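Glycosyl hydrolase (Bacteroides ovatus, PDB 3QC2) belongs to a sugar-active enzyme family, probably with a five-bladed beta-propeller fold. Local coordinates at residues F37-L41 and P103-N109; P124-V128 and S181-T186. One frame throughout, in Å; residues are numbered along the deposited sequence.

Contact 1 of 2, residues F37-L41 and P103-N109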
ATOM      1  N   PHE A  37      12.694  -3.117  21.433  1.00 35.23           N
ATOM      2  CA  PHE A  37      11.717  -4.210  21.405  1.00 34.92           C
ATOM      3  C   PHE A  37      12.433  -5.553  21.580  1.00 35.87           C
ATOM      4  O   PHE A  37      13.476  -5.785  20.963  1.00 36.09           O
ATOM      5  CB  PHE A  37      10.948  -4.169  20.077  1.00 33.77           C
ATOM      6  CG  PHE A  37      10.262  -5.468  19.710  1.00 33.18           C
ATOM      7  CD1 PHE A  37       9.186  -5.944  20.452  1.00 33.37           C
ATOM      8  CD2 PHE A  37      10.673  -6.190  18.594  1.00 32.76           C
ATOM      9  CE1 PHE A  37       8.542  -7.136  20.096  1.00 33.09           C
ATOM     10  CE2 PHE A  37      10.032  -7.387  18.233  1.00 32.51           C
ATOM     11  CZ  PHE A  37       8.973  -7.855  18.984  1.00 32.66           C
ATOM     12  N   TYR A  38      11.884  -6.426  22.437  1.00 36.49           N
ATOM     13  CA  TYR A  38      12.457  -7.758  22.626  1.00 37.37           C
ATOM     14  C   TYR A  38      11.927  -8.699  21.537  1.00 36.67           C
ATOM     15  O   TYR A  38      10.763  -9.163  21.597  1.00 36.31           O
ATOM     16  CB  TYR A  38      12.142  -8.329  24.005  1.00 38.45           C
ATOM     17  CG  TYR A  38      12.825  -9.669  24.238  1.00 40.33           C
ATOM     18  CD1 TYR A  38      14.133  -9.729  24.727  1.00 41.99           C
ATOM     19  CD2 TYR A  38      12.173 -10.875  23.944  1.00 41.02           C
ATOM     20  CE1 TYR A  38      14.773 -10.955  24.930  1.00 43.77           C
ATOM     21  CE2 TYR A  38      12.805 -12.106  24.147  1.00 42.81           C
ATOM     22  CZ  TYR A  38      14.101 -12.141  24.637  1.00 43.97           C
ATOM     23  OH  TYR A  38      14.721 -13.350  24.836  1.00 46.23           O
ATOM     24  N   CYS A  39      12.773  -8.971  20.545  1.00 36.45           N
ATOM     25  CA  CYS A  39      12.416  -9.858  19.445  1.00 35.90           C
ATOM     26  C   CYS A  39      12.502 -11.312  19.918  1.00 36.99           C
ATOM     27  O   CYS A  39      13.581 -11.773  20.298  1.00 37.81           O
ATOM     28  CB  CYS A  39      13.343  -9.636  18.256  1.00 35.51           C
ATOM     29  SG  CYS A  39      13.021 -10.715  16.880  1.00 34.72           S
ATOM     30  N   PRO A  40      11.362 -12.042  19.886  1.00 36.91           N
ATOM     31  CA  PRO A  40      11.331 -13.429  20.355  1.00 38.19           C
ATOM     32  C   PRO A  40      12.180 -14.405  19.513  1.00 38.93           C
ATOM     33  O   PRO A  40      12.577 -15.459  20.020  1.00 40.15           O
ATOM     34  CB  PRO A  40       9.838 -13.793  20.276  1.00 37.69           C
ATOM     35  CG  PRO A  40       9.277 -12.882  19.273  1.00 36.23           C
ATOM     36  CD  PRO A  40      10.062 -11.623  19.333  1.00 35.85           C
ATOM     37  N   LEU A  41      12.443 -14.052  18.247  1.00 38.47           N
ATOM     38  CA  LEU A  41      13.259 -14.886  17.355  1.00 39.17           C
ATOM     39  C   LEU A  41      14.752 -14.564  17.507  1.00 40.33           C
ATOM     40  O   LEU A  41      15.583 -15.468  17.491  1.00 41.19           O
ATOM     41  CB  LEU A  41      12.815 -14.725  15.896  1.00 38.04           C
ATOM     42  CG  LEU A  41      11.399 -15.216  15.571  1.00 37.10           C
ATOM     43  CD1 LEU A  41      11.083 -14.989  14.104  1.00 35.50           C
ATOM     44  CD2 LEU A  41      11.242 -16.695  15.925  1.00 38.10           C
ATOM     45  N   PRO A 103       6.460  -2.707  18.321  1.00 27.76           N
ATOM     46  CA  PRO A 103       5.667  -3.102  17.141  1.00 26.75           C
ATOM     47  C   PRO A 103       4.474  -3.977  17.513  1.00 26.48           C
ATOM     48  O   PRO A 103       4.536  -4.713  18.488  1.00 27.10           O
ATOM     49  CB  PRO A 103       6.679  -3.892  16.281  1.00 26.77           C
ATOM     50  CG  PRO A 103       7.645  -4.468  17.258  1.00 27.60           C
ATOM     51  CD  PRO A 103       7.700  -3.505  18.449  1.00 28.38           C
ATOM     52  N   VAL A 104       3.402  -3.889  16.732  1.00 25.68           N
ATOM     53  CA  VAL A 104       2.186  -4.688  16.988  1.00 25.70           C
ATOM     54  C   VAL A 104       2.071  -5.910  16.083  1.00 25.67           C
ATOM     55  O   VAL A 104       1.204  -6.762  16.299  1.00 26.01           O
ATOM     56  CB  VAL A 104       0.906  -3.841  16.844  1.00 25.27           C
ATOM     57  CG1 VAL A 104       0.896  -2.724  17.888  1.00 25.63           C
ATOM     58  CG2 VAL A 104       0.774  -3.276  15.431  1.00 24.15           C
ATOM     59  N   PHE A 105       2.933  -5.996  15.069  1.00 25.41           N
ATOM     60  CA  PHE A 105       2.914  -7.109  14.144  1.00 25.45           C
ATOM     61  C   PHE A 105       4.347  -7.396  13.717  1.00 25.85           C
ATOM     62  O   PHE A 105       5.039  -6.517  13.231  1.00 25.60           O
ATOM     63  CB  PHE A 105       2.020  -6.777  12.950  1.00 24.65           C
ATOM     64  CG  PHE A 105       1.661  -7.965  12.105  1.00 24.18           C
ATOM     65  CD1 PHE A 105       0.746  -8.914  12.576  1.00 24.82           C
ATOM     66  CD2 PHE A 105       2.206  -8.126  10.817  1.00 23.21           C
ATOM     67  CE1 PHE A 105       0.393 -10.041  11.782  1.00 24.56           C
ATOM     68  CE2 PHE A 105       1.861  -9.235  10.022  1.00 23.72           C
ATOM     69  CZ  PHE A 105       0.949 -10.195  10.506  1.00 24.01           C
ATOM     70  N   TYR A 106       4.782  -8.635  13.911  1.00 26.69           N
ATOM     71  CA  TYR A 106       6.156  -9.020  13.625  1.00 27.24           C
ATOM     72  C   TYR A 106       6.299 -10.539  13.474  1.00 27.89           C
ATOM     73  O   TYR A 106       5.391 -11.284  13.837  1.00 28.40           O
ATOM     74  CB  TYR A 106       7.046  -8.526  14.773  1.00 27.89           C
ATOM     75  CG  TYR A 106       6.468  -8.831  16.154  1.00 29.00           C
ATOM     76  CD1 TYR A 106       6.748 -10.032  16.798  1.00 30.53           C
ATOM     77  CD2 TYR A 106       5.621  -7.912  16.806  1.00 29.08           C
ATOM     78  CE1 TYR A 106       6.218 -10.322  18.056  1.00 31.43           C
ATOM     79  CE2 TYR A 106       5.083  -8.193  18.057  1.00 30.22           C
ATOM     80  CZ  TYR A 106       5.387  -9.403  18.680  1.00 31.52           C
ATOM     81  OH  TYR A 106       4.867  -9.698  19.915  1.00 32.98           O
ATOM     82  N   PRO A 107       7.433 -11.005  12.900  1.00 28.34           N
ATOM     83  CA  PRO A 107       7.651 -12.448  12.819  1.00 29.02           C
ATOM     84  C   PRO A 107       7.912 -12.993  14.221  1.00 30.12           C
ATOM     85  O   PRO A 107       8.563 -12.327  15.034  1.00 30.33           O
ATOM     86  CB  PRO A 107       8.892 -12.573  11.931  1.00 29.11           C
ATOM     87  CG  PRO A 107       9.562 -11.264  12.026  1.00 29.06           C
ATOM     88  CD  PRO A 107       8.496 -10.252  12.207  1.00 28.06           C
ATOM     89  N   ASP A 108       7.414 -14.184  14.498  1.00 30.77           N
ATOM     90  CA  ASP A 108       7.524 -14.762  15.819  1.00 31.85           C
ATOM     91  C   ASP A 108       7.546 -16.271  15.687  1.00 32.73           C
ATOM     92  O   ASP A 108       7.344 -16.807  14.581  1.00 32.31           O
ATOM     93  CB  ASP A 108       6.300 -14.298  16.643  1.00 31.70           C
ATOM     94  CG  ASP A 108       6.432 -14.568  18.126  1.00 33.13           C
ATOM     95  OD1 ASP A 108       7.430 -15.192  18.564  1.00 34.50           O
ATOM     96  OD2 ASP A 108       5.523 -14.146  18.869  1.00 34.19           O
ATOM     97  N   ASN A 109       7.790 -16.971  16.796  1.00 34.04           N
ATOM     98  CA  ASN A 109       7.800 -18.429  16.788  1.00 35.31           C
ATOM     99  C   ASN A 109       6.351 -18.968  16.639  1.00 35.17           C
ATOM    100  O   ASN A 109       5.799 -19.590  17.548  1.00 36.15           O
ATOM    101  CB  ASN A 109       8.479 -18.982  18.053  1.00 36.76           C
ATOM    102  CG  ASN A 109       8.794 -20.493  17.946  1.00 38.77           C
ATOM    103  OD1 ASN A 109       8.873 -21.063  16.834  1.00 39.50           O
ATOM    104  ND2 ASN A 109       8.988 -21.134  19.092  1.00 40.74           N
TER
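Phe37 and Tyr106 form a T-shaped pair, and Pro103 covers the phenylalanine from another direction. The edge of the Phe37 ring points at the face of Tyr106. Atom CZ of Phe37 sits over the centre of that ring, 3.8 Å from Tyr106 CD1, and the two planes are inclined at 58°. Phe37 CG lies anti to the backbone N (chi1 160°), which carries the ring across to 103-109, with a face on Pro103 and CZ at Tyr106. That face receives Pro103 in a CH-pi contact. Pro103 CG stands 3.6 Å from the Phe37 ring centroid, only 7° off the normal.

Pro40 is also tightly packed. Its CG lies across the Asp108 carboxylate, 3.0 Å from Asp108 OD1. The Leu41 side chain forks over the backbone of 107-109. Its CD1 meets Pro107 CB at 3.9 Å, and its CD2 reaches Asn109 N at 3.6 Å. The solvent side is at Asn109, which is exposed and only slightly covered. No hydrogen bond joins 37-41 to 103-109; apolar side chains pack on one another, on main chain and on the Asp108 carboxylate.

Strand 37-39 pairs with strand 44-46 through Phe37 and Ile46. Arg85 of strand 84-91 touches both Phe37 and Tyr106. Lys113 of helix 113-116 packs on Leu41, and Trp117 touches Leu41 and Pro107.

Contact 2 of 2, residues P124-V128 and S181-T186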
ATOM      1  N   PRO A 124       1.977  -3.197   4.464  1.00 20.18           N
ATOM      2  CA  PRO A 124       0.618  -3.537   4.754  1.00 20.31           C
ATOM      3  C   PRO A 124      -0.420  -2.640   4.065  1.00 19.98           C
ATOM      4  O   PRO A 124      -0.166  -1.457   3.782  1.00 19.57           O
ATOM      5  CB  PRO A 124       0.532  -3.336   6.281  1.00 20.68           C
ATOM      6  CG  PRO A 124       1.504  -2.326   6.569  1.00 20.54           C
ATOM      7  CD  PRO A 124       2.639  -2.573   5.615  1.00 20.36           C
ATOM      8  N   ARG A 125      -1.567  -3.233   3.805  1.00 20.23           N
ATOM      9  CA  ARG A 125      -2.731  -2.560   3.274  1.00 20.33           C
ATOM     10  C   ARG A 125      -3.885  -3.101   4.111  1.00 20.79           C
ATOM     11  O   ARG A 125      -4.014  -4.319   4.275  1.00 20.87           O
ATOM     12  CB  ARG A 125      -2.917  -2.869   1.797  1.00 20.22           C
ATOM     13  CG  ARG A 125      -1.881  -2.189   0.912  1.00 20.54           C
ATOM     14  CD  ARG A 125      -1.801  -2.827  -0.435  1.00 21.25           C
ATOM     15  NE  ARG A 125      -0.826  -2.174  -1.303  1.00 21.38           N
ATOM     16  CZ  ARG A 125       0.494  -2.331  -1.231  1.00 21.97           C
ATOM     17  NH1 ARG A 125       1.048  -3.107  -0.296  1.00 23.24           N
ATOM     18  NH2 ARG A 125       1.276  -1.685  -2.091  1.00 21.88           N
ATOM     19  N   ILE A 126      -4.692  -2.197   4.671  1.00 20.99           N
ATOM     20  CA  ILE A 126      -5.792  -2.579   5.537  1.00 21.36           C
ATOM     21  C   ILE A 126      -7.139  -2.055   5.048  1.00 21.69           C
ATOM     22  O   ILE A 126      -7.271  -0.888   4.689  1.00 21.68           O
ATOM     23  CB  ILE A 126      -5.558  -2.069   6.996  1.00 21.82           C
ATOM     24  CG1 ILE A 126      -4.295  -2.728   7.607  1.00 21.75           C
ATOM     25  CG2 ILE A 126      -6.790  -2.350   7.881  1.00 21.47           C
ATOM     26  CD1 ILE A 126      -3.975  -2.261   9.057  1.00 21.70           C
ATOM     27  N   ALA A 127      -8.125  -2.948   5.026  1.00 22.14           N
ATOM     28  CA  ALA A 127      -9.488  -2.619   4.684  1.00 22.59           C
ATOM     29  C   ALA A 127     -10.344  -3.208   5.804  1.00 23.48           C
ATOM     30  O   ALA A 127      -9.911  -4.146   6.494  1.00 23.66           O
ATOM     31  CB  ALA A 127      -9.862  -3.205   3.345  1.00 22.37           C
ATOM     32  N   VAL A 128     -11.536  -2.654   6.006  1.00 24.09           N
ATOM     33  CA  VAL A 128     -12.425  -3.118   7.079  1.00 24.85           C
ATOM     34  C   VAL A 128     -13.784  -3.522   6.544  1.00 25.63           C
ATOM     35  O   VAL A 128     -14.317  -2.881   5.660  1.00 25.22           O
ATOM     36  CB  VAL A 128     -12.625  -2.019   8.177  1.00 25.25           C
ATOM     37  CG1 VAL A 128     -13.292  -0.777   7.597  1.00 24.73           C
ATOM     38  CG2 VAL A 128     -13.449  -2.587   9.383  1.00 25.61           C
ATOM     39  N   SER A 181       1.538  -6.789  -2.500  1.00 22.88           N
ATOM     40  CA  SER A 181       0.665  -5.641  -2.778  1.00 22.21           C
ATOM     41  C   SER A 181      -0.776  -5.981  -3.184  1.00 22.07           C
ATOM     42  O   SER A 181      -1.090  -6.036  -4.367  1.00 22.08           O
ATOM     43  CB  SER A 181       1.317  -4.766  -3.860  1.00 21.87           C
ATOM     44  OG  SER A 181       2.665  -4.491  -3.526  1.00 22.01           O
ATOM     45  N   GLY A 182      -1.647  -6.165  -2.191  1.00 21.85           N
ATOM     46  CA  GLY A 182      -3.057  -6.485  -2.429  1.00 21.87           C
ATOM     47  C   GLY A 182      -4.012  -5.354  -2.039  1.00 21.52           C
ATOM     48  O   GLY A 182      -4.075  -4.965  -0.871  1.00 21.41           O
ATOM     49  N   SER A 183      -4.772  -4.851  -3.022  1.00 21.14           N
ATOM     50  CA  SER A 183      -5.743  -3.764  -2.807  1.00 20.89           C
ATOM     51  C   SER A 183      -7.187  -4.272  -2.874  1.00 21.12           C
ATOM     52  O   SER A 183      -7.773  -4.374  -3.955  1.00 20.76           O
ATOM     53  CB  SER A 183      -5.537  -2.670  -3.845  1.00 20.51           C
ATOM     54  OG  SER A 183      -4.232  -2.159  -3.755  1.00 20.23           O
ATOM     55  N   ILE A 184      -7.764  -4.572  -1.713  1.00 21.40           N
ATOM     56  CA  ILE A 184      -9.135  -5.087  -1.654  1.00 21.94           C
ATOM     57  C   ILE A 184     -10.130  -4.025  -2.102  1.00 22.13           C
ATOM     58  O   ILE A 184      -9.923  -2.825  -1.865  1.00 22.06           O
ATOM     59  CB  ILE A 184      -9.506  -5.581  -0.236  1.00 22.32           C
ATOM     60  CG1 ILE A 184      -8.602  -6.742   0.179  1.00 22.12           C
ATOM     61  CG2 ILE A 184     -10.971  -6.027  -0.179  1.00 22.44           C
ATOM     62  CD1 ILE A 184      -8.843  -7.222   1.597  1.00 22.11           C
ATOM     63  N   LEU A 185     -11.202  -4.468  -2.758  1.00 22.52           N
ATOM     64  CA  LEU A 185     -12.236  -3.557  -3.238  1.00 22.83           C
ATOM     65  C   LEU A 185     -13.086  -3.064  -2.076  1.00 23.12           C
ATOM     66  O   LEU A 185     -13.527  -3.856  -1.241  1.00 23.45           O
ATOM     67  CB  LEU A 185     -13.122  -4.243  -4.265  1.00 23.28           C
ATOM     68  CG  LEU A 185     -14.168  -3.357  -4.945  1.00 23.54           C
ATOM     69  CD1 LEU A 185     -13.503  -2.223  -5.742  1.00 22.51           C
ATOM     70  CD2 LEU A 185     -15.015  -4.188  -5.830  1.00 23.93           C
ATOM     71  N   THR A 186     -13.317  -1.750  -2.045  1.00 23.10           N
ATOM     72  CA  THR A 186     -14.083  -1.116  -1.012  1.00 23.72           C
ATOM     73  C   THR A 186     -15.038  -0.094  -1.599  1.00 24.66           C
ATOM     74  O   THR A 186     -14.930   0.266  -2.767  1.00 24.29           O
ATOM     75  CB  THR A 186     -13.164  -0.360  -0.020  1.00 23.30           C
ATOM     76  OG1 THR A 186     -12.497   0.713  -0.704  1.00 22.27           O
ATOM     77  CG2 THR A 186     -12.134  -1.299   0.589  1.00 22.80           C
TER
HETATM   78  O   HOH W   1      -0.296  -5.969   0.513  1.00 17.43           O
HETATM   79  O   HOH W   2       3.760  -3.122  -1.364  1.00 24.18           O
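Arg125 runs along Gly182 and ends over Ser181. Its CB lies 3.6 Å from Gly182 O, and its CG is 4.0 Å from that oxygen. The chain is extended from CG to NE (chi3 179°), and CD passes the same Gly182 O at 3.2 Å. NE gives a hydrogen bond to Gly251 O of strand 247-257. At CZ the flat guanidinium begins. One of its faces lies over Ser181, whose CB is 3.7 Å from Arg125 CZ. NH1 gives a hydrogen bond of 2.9 Å to water 2, which lies at the guanidinium edge, in its plane. That water donates to Ser181 OG at 2.8 Å. Water 1 accepts a weak bond from NH1 and a sound one from Gly182 N. NH2 bonds to Cys250 O; it does not bond to the nearby Ser181 OG, which has Glu249 as a partner.

At the other end methyl groups meet. Ala127 CB packs on Ile184 CB and lies 4.0 Å from Thr186 CG2. Thr186 OG1 bonds instead to Ala254 O. Strands 124-128 and 182-186 run nearly parallel, 13° apart, but share no backbone bond. They fit the inner strands of adjacent blades in a beta-propeller.

The guanidinium is buried. Its charge is probably offset largely by carbonyl dipoles and water, with the long, weak ion pair to Glu327 adding little.

How the contacts relate
From the N terminus, the chain first forms the short hairpin of strands 37-39 and 44-46. It then builds the antiparallel sheet from 52-61 to 98-99. Contact 1 closes this loop by bringing 103-109 back to 37-41. After helix 113-116 the chain enters strand 120-128, the start of the next sheet, which ends with strand 160-164. Contact 2 closes this second loop at strand 182-189. The two loops follow in series and neither nest nor cross. Contact 1 ties a peripheral hairpin to a connecting loop, whereas contact 2 joins two sheets near the middle. Their centres are about 23 Å apart, and they do not touch.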